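Local coordinates for protein probable glucarate dehydratase (PDB 3VDG) that probably dehydrates D-glucarate as an enolase-superfamily lyase, with a metal ion held at the C-terminal ends of its barrel strands, at residues V35-F40 / V80-L85; F98-I103 / V141-V146; V296-L301 / A330-T335. One frame throughout, in Å; residues are numbered along the deposited sequence.

The three contacts follow one another along the chain, each closing before the next opens. Interactions 1 and 2 belong to the N-terminal capping domain of the enolase fold and have centres about 19 Å apart; the first joins sheet strand 30-41 to helix 79-92, the second joins helix 100-111, next along the chain, to helix 131-151. Interaction 3 lies in the barrel, between the loop after strand 289-291 and helix 323-336, with its centre about 28 Å from that of interaction 1 and about 21 Å from that of interaction 2. Nearest atoms of any two stay about 10 to 12 Å apart. Interactions 2 and 3 lie beside the second subunit; no other chain touches interaction 1.

Interaction 1: V35-F40 / V80-L85; sequences VTPVAF and VHLERL
In the capping domain, the edge strand of the three-stranded antiparallel sheet meets helix 79-92 where Val35 and Pro37 touch Leu82 and Leu85. The contact is apolar and made by branch ends. Val35 CG1 lies 4.0 Å from Leu85 CD1 and 4.2 Å from Leu82 CD2, so one methyl serves two leucines. It gets there because CG1 stands opposite the backbone N about the CA-CB bond (chi1 -178°). The Val35 side chain crosses that of Leu85 at about a right angle and that of Leu82 more obliquely. The other branch of Leu82 is used as well: its CD1 approaches Pro37 CG at 4.1 Å. Leu82 therefore spreads its two methyls over two alternate residues of the strand, while Leu85, one turn later in the helix, meets the first of them.

This is a helix laid on a sheet, as in the capping domain of the enolase superfamily. The short segments run nearly antiparallel, at 164°, with their axes 10.1 Å apart, and together they bury 167 Å². Val35 and Pro37 direct CB to the helix, whereas Thr36 between them directs it away and packs on Leu410 and His414 of helix 407-420. The backbone of Thr36 and Val38 bonds to Val60 and Arg58 of strand 55-65, whose Ala59 also touches Leu82.

Two flat groups are flanked from within the helix. Leu85 CG sits 4.0 Å above one face of the His81 ring, offset toward its rim, and His81 NE2 is hydrogen-bonded to Thr75 OG1. Val80 CG2 lies 3.6 Å above the centre of the Arg84 guanidinium, which forms a salt bridge to Asp118.

Interaction 2: F98-I103 / V141-V146; sequences FSTNVI and VACLDV
Cys143 faces Thr100 and Ile103, meeting each with a different atom. All the contacts between the segments are apolar, and they bury 141 Å². The threonine methyl CG2 reaches Cys143 CB at 3.8 Å, and Ile103 CD1 reaches Cys143 SG at the same 3.8 Å. The separation is clear from the longer pairings: Thr100 CG2 lies 4.3 Å from Cys143 SG, and Ile103 CD1 is 5.2 Å from Cys143 CB. With chi1 at -79°, the sulfur is turned opposite the carbonyl carbon of Cys143 and extends to the isoleucine. Thr100 and Ile103, three positions apart, present the same side of their helix.

Both helices belong to the helical part of the capping domain, and helix 131-151 also touches the sheet, through Cys143 on Leu63 of strand 55-65, and the barrel helix 323-336, through Leu144 on Leu323 and Gln324.

The polar groups turn elsewhere. A chi1 of 52° places Thr100 OG1 between the backbone N and the carbonyl carbon, leaving CG2 for the cysteine, and this hydroxyl is hydrogen-bonded to Gln324 NE2. Ser99 occupies the N-cap of helix 100-111 but makes no capping bond with its side chain; its carbonyl O accepts from Ile103 N at 3.0 Å. Asp145 OD1 and OD2 take the backbone N-H groups of Leu401 and Leu72 respectively.

Across the dimer interface, the Phe98 ring has a cation-pi contact with Arg153 of the second subunit, and Asn101 ND2 bonds to Gly161 O of that subunit.

Interaction 3: V296-L301 / A330-T335; sequences VAFDQL and AGICDT
Ile332 CD1 rests against both Phe298 and Leu301, and apolar contacts alone join the two segments, burying 126 Å². Ile332 CD1 approaches the edge of the phenylalanine ring, near its plane, and is 3.9 Å from both Phe298 CD1 and Phe298 CE1. At the start of helix 301-307, Leu301 CD1 touches the same methyl, Ile332 CD1, at 4.0 Å and also Ile332 CG2 at 4.1 Å, so both branches of the isoleucine are used. With chi1 at -68°, CG1 points opposite the carbonyl carbon of Ile332 and carries CD1 out to the ring.

Hydrogen bonds shape each segment separately. Gln300 folds its side chain back so that OE1 accepts from Val296 N at 2.7 Å, an almost straight bond of 172° at the hydrogen. Ala297 N adds only a weak bond to the same oxygen. On the helix, Thr335 OG1 gives its hydrogen to Gly331 O at 2.8 Å, tilted 31° from the carbonyl plane; Thr335 N reaches that oxygen from the opposite face, at 2.9 Å.

Aromatic and intersubunit contacts extend the cluster. The Phe298 ring packs edge-to-face with Trp320, while Thr335 of the second subunit touches Phe298 and Leu301, and the two copies of Ile332 meet across the interface.

The loop follows barrel strand 289-291, just beyond the sodium ligand Asn292, and leads into helix 301-307; helix 323-336 connects the next two parallel strands, 312-315 and 339-342, so the contact joins the segment after one barrel strand to the outer helix that follows the next strand.

Interaction 1: V35-F40 / V80-L85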
loop_
_atom_site.group_PDB
_atom_site.type_symbol
_atom_site.label_atom_id
_atom_site.label_comp_id
_atom_site.label_asym_id
_atom_site.label_seq_id
_atom_site.Cartn_x
_atom_site.Cartn_y
_atom_site.Cartn_z
ATOM N N VAL A 35 -6.600 -23.388 -16.015
ATOM C CA VAL A 35 -6.983 -23.610 -14.616
ATOM C C VAL A 35 -7.168 -25.119 -14.376
ATOM O O VAL A 35 -8.006 -25.746 -15.018
ATOM C CB VAL A 35 -8.307 -22.885 -14.277
ATOM C CG1 VAL A 35 -8.664 -23.077 -12.799
ATOM C CG2 VAL A 35 -8.219 -21.411 -14.632
ATOM N N THR A 36 -6.384 -25.695 -13.468
ATOM C CA THR A 36 -6.411 -27.135 -13.209
ATOM C C THR A 36 -6.801 -27.410 -11.756
ATOM O O THR A 36 -6.007 -27.170 -10.842
ATOM C CB THR A 36 -5.020 -27.770 -13.446
ATOM O OG1 THR A 36 -4.558 -27.425 -14.756
ATOM C CG2 THR A 36 -5.078 -29.301 -13.332
ATOM N N PRO A 37 -8.018 -27.931 -11.533
ATOM C CA PRO A 37 -8.346 -28.302 -10.146
ATOM C C PRO A 37 -7.580 -29.560 -9.718
ATOM O O PRO A 37 -7.385 -30.467 -10.524
ATOM C CB PRO A 37 -9.882 -28.500 -10.171
ATOM C CG PRO A 37 -10.262 -28.632 -11.610
ATOM C CD PRO A 37 -9.160 -28.054 -12.463
ATOM N N VAL A 38 -7.089 -29.585 -8.481
ATOM C CA VAL A 38 -6.353 -30.728 -7.959
ATOM C C VAL A 38 -6.916 -31.113 -6.591
ATOM O O VAL A 38 -7.611 -30.314 -5.956
ATOM C CB VAL A 38 -4.858 -30.404 -7.808
ATOM C CG1 VAL A 38 -4.261 -30.073 -9.180
ATOM C CG2 VAL A 38 -4.663 -29.243 -6.823
ATOM N N ALA A 39 -6.624 -32.330 -6.137
ATOM C CA ALA A 39 -7.030 -32.762 -4.790
ATOM C C ALA A 39 -5.887 -33.550 -4.182
ATOM O O ALA A 39 -5.202 -34.312 -4.869
ATOM C CB ALA A 39 -8.316 -33.595 -4.843
ATOM N N PHE A 40 -5.649 -33.336 -2.896
ATOM C CA PHE A 40 -4.592 -34.032 -2.194
ATOM C C PHE A 40 -5.103 -34.496 -0.829
ATOM O O PHE A 40 -5.971 -33.863 -0.245
ATOM C CB PHE A 40 -3.354 -33.130 -2.041
ATOM C CG PHE A 40 -3.648 -31.770 -1.453
ATOM C CD1 PHE A 40 -4.078 -30.730 -2.256
ATOM C CD2 PHE A 40 -3.453 -31.523 -0.101
ATOM C CE1 PHE A 40 -4.338 -29.480 -1.723
ATOM C CE2 PHE A 40 -3.714 -30.266 0.439
ATOM C CZ PHE A 40 -4.157 -29.246 -0.378
ATOM N N VAL A 80 -18.381 -22.932 -7.976
ATOM C CA VAL A 80 -18.700 -21.569 -8.405
ATOM C C VAL A 80 -17.411 -20.741 -8.592
ATOM O O VAL A 80 -17.331 -19.891 -9.473
ATOM C CB VAL A 80 -19.664 -20.900 -7.406
ATOM C CG1 VAL A 80 -19.067 -20.911 -6.004
ATOM C CG2 VAL A 80 -19.984 -19.475 -7.830
ATOM N N HIS A 81 -16.394 -21.003 -7.773
ATOM C CA HIS A 81 -15.106 -20.315 -7.921
ATOM C C HIS A 81 -14.434 -20.679 -9.229
ATOM O O HIS A 81 -13.882 -19.823 -9.903
ATOM C CB HIS A 81 -14.187 -20.634 -6.728
ATOM C CG HIS A 81 -12.985 -19.709 -6.600
ATOM N ND1 HIS A 81 -13.104 -18.376 -6.471
ATOM C CD2 HIS A 81 -11.613 -19.991 -6.527
ATOM C CE1 HIS A 81 -11.870 -17.817 -6.346
ATOM N NE2 HIS A 81 -10.960 -18.810 -6.389
ATOM N N LEU A 82 -14.458 -21.955 -9.606
ATOM C CA LEU A 82 -13.895 -22.373 -10.903
ATOM C C LEU A 82 -14.539 -21.655 -12.094
ATOM O O LEU A 82 -13.853 -21.276 -13.063
ATOM C CB LEU A 82 -14.021 -23.888 -11.095
ATOM C CG LEU A 82 -13.193 -24.761 -10.158
ATOM C CD1 LEU A 82 -13.416 -26.224 -10.511
ATOM C CD2 LEU A 82 -11.712 -24.412 -10.255
ATOM N N GLU A 83 -15.852 -21.491 -12.038
ATOM C CA GLU A 83 -16.584 -20.731 -13.059
ATOM C C GLU A 83 -16.147 -19.277 -13.072
ATOM O O GLU A 83 -15.989 -18.678 -14.138
ATOM C CB GLU A 83 -18.092 -20.766 -12.789
ATOM C CG GLU A 83 -18.696 -22.159 -12.856
ATOM C CD GLU A 83 -20.155 -22.191 -12.430
ATOM O OE1 GLU A 83 -20.701 -21.134 -12.042
ATOM O OE2 GLU A 83 -20.760 -23.284 -12.483
ATOM N N ARG A 84 -15.994 -18.684 -11.892
ATOM C CA ARG A 84 -15.524 -17.296 -11.837
ATOM C C ARG A 84 -14.107 -17.167 -12.385
ATOM O O ARG A 84 -13.792 -16.194 -13.075
ATOM C CB ARG A 84 -15.584 -16.745 -10.406
ATOM C CG ARG A 84 -17.020 -16.422 -9.981
ATOM C CD ARG A 84 -17.124 -16.297 -8.469
ATOM N NE ARG A 84 -18.496 -16.008 -8.048
ATOM C CZ ARG A 84 -18.933 -16.103 -6.795
ATOM N NH1 ARG A 84 -18.111 -16.472 -5.819
ATOM N NH2 ARG A 84 -20.194 -15.816 -6.515
ATOM N N LEU A 85 -13.254 -18.133 -12.063
ATOM C CA LEU A 85 -11.881 -18.090 -12.546
ATOM C C LEU A 85 -11.878 -18.142 -14.081
ATOM O O LEU A 85 -11.082 -17.464 -14.722
ATOM C CB LEU A 85 -11.059 -19.239 -11.980
ATOM C CG LEU A 85 -10.782 -19.203 -10.477
ATOM C CD1 LEU A 85 -10.108 -20.499 -10.048
ATOM C CD2 LEU A 85 -9.932 -17.991 -10.126
#

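Interaction 2: F98-I103 / V141-V146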
loop_
_atom_site.group_PDB
_atom_site.type_symbol
_atom_site.label_atom_id
_atom_site.label_comp_id
_atom_site.label_asym_id
_atom_site.label_seq_id
_atom_site.Cartn_x
_atom_site.Cartn_y
_atom_site.Cartn_z
ATOM N N PHE A 98 2.150 -6.491 -16.358
ATOM C CA PHE A 98 2.508 -5.404 -15.444
ATOM C C PHE A 98 1.303 -4.518 -15.111
ATOM O O PHE A 98 1.364 -3.677 -14.208
ATOM C CB PHE A 98 3.642 -4.550 -16.034
ATOM C CG PHE A 98 4.974 -5.252 -16.048
ATOM C CD1 PHE A 98 5.839 -5.148 -14.962
ATOM C CD2 PHE A 98 5.358 -6.026 -17.139
ATOM C CE1 PHE A 98 7.060 -5.794 -14.955
ATOM C CE2 PHE A 98 6.579 -6.683 -17.135
ATOM C CZ PHE A 98 7.432 -6.570 -16.047
ATOM N N SER A 99 0.204 -4.711 -15.830
ATOM C CA SER A 99 -0.987 -3.872 -15.613
ATOM C C SER A 99 -1.986 -4.525 -14.647
ATOM O O SER A 99 -3.149 -4.730 -14.984
ATOM C CB SER A 99 -1.681 -3.545 -16.939
ATOM O OG SER A 99 -0.852 -2.765 -17.791
ATOM N N THR A 100 -1.540 -4.811 -13.432
ATOM C CA THR A 100 -2.379 -5.506 -12.472
ATOM C C THR A 100 -3.555 -4.653 -11.966
ATOM O O THR A 100 -4.604 -5.203 -11.645
ATOM C CB THR A 100 -1.547 -6.091 -11.305
ATOM O OG1 THR A 100 -0.736 -5.054 -10.747
ATOM C CG2 THR A 100 -0.627 -7.236 -11.835
ATOM N N ASN A 101 -3.402 -3.328 -11.924
ATOM C CA ASN A 101 -4.533 -2.454 -11.547
ATOM C C ASN A 101 -5.677 -2.613 -12.549
ATOM O O ASN A 101 -6.839 -2.793 -12.175
ATOM C CB ASN A 101 -4.128 -0.978 -11.509
ATOM C CG ASN A 101 -3.225 -0.640 -10.327
ATOM O OD1 ASN A 101 -3.286 -1.290 -9.286
ATOM N ND2 ASN A 101 -2.368 0.368 -10.499
ATOM N N VAL A 102 -5.335 -2.531 -13.834
ATOM C CA VAL A 102 -6.322 -2.675 -14.893
ATOM C C VAL A 102 -6.945 -4.076 -14.843
ATOM O O VAL A 102 -8.146 -4.236 -15.043
ATOM C CB VAL A 102 -5.666 -2.443 -16.288
ATOM C CG1 VAL A 102 -6.511 -3.041 -17.393
ATOM C CG2 VAL A 102 -5.426 -0.950 -16.534
ATOM N N ILE A 103 -6.119 -5.089 -14.583
ATOM C CA ILE A 103 -6.585 -6.467 -14.579
ATOM C C ILE A 103 -7.632 -6.668 -13.481
ATOM O O ILE A 103 -8.656 -7.321 -13.698
ATOM C CB ILE A 103 -5.409 -7.471 -14.491
ATOM C CG1 ILE A 103 -4.702 -7.576 -15.859
ATOM C CG2 ILE A 103 -5.871 -8.864 -14.071
ATOM C CD1 ILE A 103 -3.337 -8.222 -15.749
ATOM N N VAL A 141 -0.964 -13.115 -8.597
ATOM C CA VAL A 141 0.267 -13.825 -8.181
ATOM C C VAL A 141 0.991 -14.345 -9.432
ATOM O O VAL A 141 2.200 -14.195 -9.559
ATOM C CB VAL A 141 -0.036 -14.984 -7.204
ATOM C CG1 VAL A 141 1.182 -15.891 -7.027
ATOM C CG2 VAL A 141 -0.459 -14.429 -5.830
ATOM N N ALA A 142 0.233 -14.929 -10.361
ATOM C CA ALA A 142 0.807 -15.397 -11.619
ATOM C C ALA A 142 1.427 -14.247 -12.437
ATOM O O ALA A 142 2.467 -14.421 -13.103
ATOM C CB ALA A 142 -0.249 -16.151 -12.441
ATOM N N CYS A 143 0.795 -13.074 -12.411
ATOM C CA CYS A 143 1.363 -11.899 -13.099
ATOM C C CYS A 143 2.704 -11.502 -12.495
ATOM O O CYS A 143 3.664 -11.209 -13.225
ATOM C CB CYS A 143 0.416 -10.686 -13.048
ATOM S SG CYS A 143 -0.937 -10.743 -14.248
ATOM N N LEU A 144 2.779 -11.473 -11.168
ATOM C CA LEU A 144 4.048 -11.125 -10.511
ATOM C C LEU A 144 5.123 -12.168 -10.832
ATOM O O LEU A 144 6.308 -11.843 -10.965
ATOM C CB LEU A 144 3.863 -11.017 -8.996
ATOM C CG LEU A 144 3.006 -9.820 -8.544
ATOM C CD1 LEU A 144 2.831 -9.842 -7.027
ATOM C CD2 LEU A 144 3.642 -8.514 -8.964
ATOM N N ASP A 145 4.719 -13.436 -10.885
ATOM C CA ASP A 145 5.643 -14.510 -11.251
ATOM C C ASP A 145 6.223 -14.211 -12.657
ATOM O O ASP A 145 7.434 -14.260 -12.853
ATOM C CB ASP A 145 4.900 -15.865 -11.195
ATOM C CG ASP A 145 5.806 -17.087 -11.415
ATOM O OD1 ASP A 145 7.057 -16.986 -11.365
ATOM O OD2 ASP A 145 5.235 -18.187 -11.635
ATOM N N VAL A 146 5.368 -13.885 -13.628
ATOM C CA VAL A 146 5.865 -13.510 -14.962
ATOM C C VAL A 146 6.732 -12.244 -14.907
ATOM O O VAL A 146 7.821 -12.205 -15.487
ATOM C CB VAL A 146 4.736 -13.343 -16.006
ATOM C CG1 VAL A 146 5.334 -12.996 -17.379
ATOM C CG2 VAL A 146 3.926 -14.644 -16.121
#

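Interaction 3: V296-L301 / A330-T335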
loop_
_atom_site.group_PDB
_atom_site.type_symbol
_atom_site.label_atom_id
_atom_site.label_comp_id
_atom_site.label_asym_id
_atom_site.label_seq_id
_atom_site.Cartn_x
_atom_site.Cartn_y
_atom_site.Cartn_z
ATOM N N VAL A 296 -11.685 -9.474 6.969
ATOM C CA VAL A 296 -11.243 -10.305 5.850
ATOM C C VAL A 296 -11.343 -9.548 4.525
ATOM O O VAL A 296 -11.121 -10.121 3.441
ATOM C CB VAL A 296 -12.046 -11.638 5.761
ATOM C CG1 VAL A 296 -11.767 -12.522 6.975
ATOM C CG2 VAL A 296 -13.536 -11.365 5.624
ATOM N N ALA A 297 -11.667 -8.257 4.607
ATOM C CA ALA A 297 -11.816 -7.407 3.413
ATOM C C ALA A 297 -11.511 -5.961 3.790
ATOM O O ALA A 297 -11.725 -5.561 4.938
ATOM C CB ALA A 297 -13.226 -7.511 2.843
ATOM N N PHE A 298 -11.021 -5.173 2.834
ATOM C CA PHE A 298 -10.668 -3.789 3.147
ATOM C C PHE A 298 -11.838 -3.001 3.742
ATOM O O PHE A 298 -11.641 -2.199 4.649
ATOM C CB PHE A 298 -10.077 -3.059 1.925
ATOM C CG PHE A 298 -8.702 -3.566 1.537
ATOM C CD1 PHE A 298 -7.567 -3.128 2.216
ATOM C CD2 PHE A 298 -8.560 -4.508 0.535
ATOM C CE1 PHE A 298 -6.310 -3.606 1.888
ATOM C CE2 PHE A 298 -7.301 -4.982 0.189
ATOM C CZ PHE A 298 -6.176 -4.536 0.867
ATOM N N ASP A 299 -13.053 -3.206 3.246
ATOM C CA ASP A 299 -14.152 -2.371 3.772
ATOM C C ASP A 299 -14.565 -2.674 5.216
ATOM O O ASP A 299 -15.391 -1.971 5.799
ATOM C CB ASP A 299 -15.360 -2.315 2.825
ATOM C CG ASP A 299 -16.016 -3.656 2.621
ATOM O OD1 ASP A 299 -16.693 -3.815 1.584
ATOM O OD2 ASP A 299 -15.859 -4.546 3.484
ATOM N N GLN A 300 -13.973 -3.701 5.807
ATOM C CA GLN A 300 -14.212 -3.987 7.223
ATOM C C GLN A 300 -13.215 -3.300 8.136
ATOM O O GLN A 300 -13.421 -3.206 9.344
ATOM C CB GLN A 300 -14.194 -5.500 7.473
ATOM C CG GLN A 300 -15.388 -6.202 6.839
ATOM C CD GLN A 300 -15.123 -7.675 6.609
ATOM O OE1 GLN A 300 -14.056 -8.186 6.946
ATOM N NE2 GLN A 300 -16.077 -8.356 6.009
ATOM N N LEU A 301 -12.119 -2.809 7.576
ATOM C CA LEU A 301 -11.079 -2.206 8.432
ATOM C C LEU A 301 -11.553 -0.971 9.232
ATOM O O LEU A 301 -11.254 -0.842 10.417
ATOM C CB LEU A 301 -9.826 -1.862 7.604
ATOM C CG LEU A 301 -8.962 -3.097 7.310
ATOM C CD1 LEU A 301 -7.995 -2.804 6.157
ATOM C CD2 LEU A 301 -8.202 -3.537 8.558
ATOM N N ALA A 330 -0.715 -4.527 4.974
ATOM C CA ALA A 330 0.358 -4.438 5.965
ATOM C C ALA A 330 0.616 -2.988 6.352
ATOM O O ALA A 330 0.817 -2.692 7.526
ATOM C CB ALA A 330 1.655 -5.093 5.451
ATOM N N GLY A 331 0.630 -2.097 5.360
ATOM C CA GLY A 331 0.861 -0.671 5.598
ATOM C C GLY A 331 -0.298 -0.035 6.363
ATOM O O GLY A 331 -0.094 0.824 7.205
ATOM N N ILE A 332 -1.517 -0.473 6.096
ATOM C CA ILE A 332 -2.657 0.038 6.859
ATOM C C ILE A 332 -2.541 -0.389 8.326
ATOM O O ILE A 332 -2.741 0.413 9.229
ATOM C CB ILE A 332 -4.003 -0.449 6.287
ATOM C CG1 ILE A 332 -4.263 0.163 4.910
ATOM C CG2 ILE A 332 -5.136 -0.099 7.237
ATOM C CD1 ILE A 332 -5.358 -0.557 4.125
ATOM N N CYS A 333 -2.218 -1.660 8.560
ATOM C CA CYS A 333 -2.018 -2.157 9.928
ATOM C C CYS A 333 -0.935 -1.368 10.655
ATOM O O CYS A 333 -1.123 -0.938 11.803
ATOM C CB CYS A 333 -1.665 -3.650 9.933
ATOM S SG CYS A 333 -3.109 -4.658 9.498
ATOM N N ASP A 334 0.199 -1.176 9.994
ATOM C CA ASP A 334 1.283 -0.394 10.592
ATOM C C ASP A 334 0.790 1.009 10.947
ATOM O O ASP A 334 1.043 1.506 12.034
ATOM C CB ASP A 334 2.461 -0.294 9.632
ATOM C CG ASP A 334 3.742 0.165 10.334
ATOM O OD1 ASP A 334 3.903 -0.126 11.530
ATOM O OD2 ASP A 334 4.576 0.832 9.699
ATOM N N THR A 335 0.065 1.637 10.033
ATOM C CA THR A 335 -0.408 3.012 10.245
ATOM C C THR A 335 -1.382 3.105 11.421
ATOM O O THR A 335 -1.324 4.036 12.213
ATOM C CB THR A 335 -1.112 3.528 8.975
ATOM O OG1 THR A 335 -0.161 3.561 7.913
ATOM C CG2 THR A 335 -1.692 4.932 9.174
#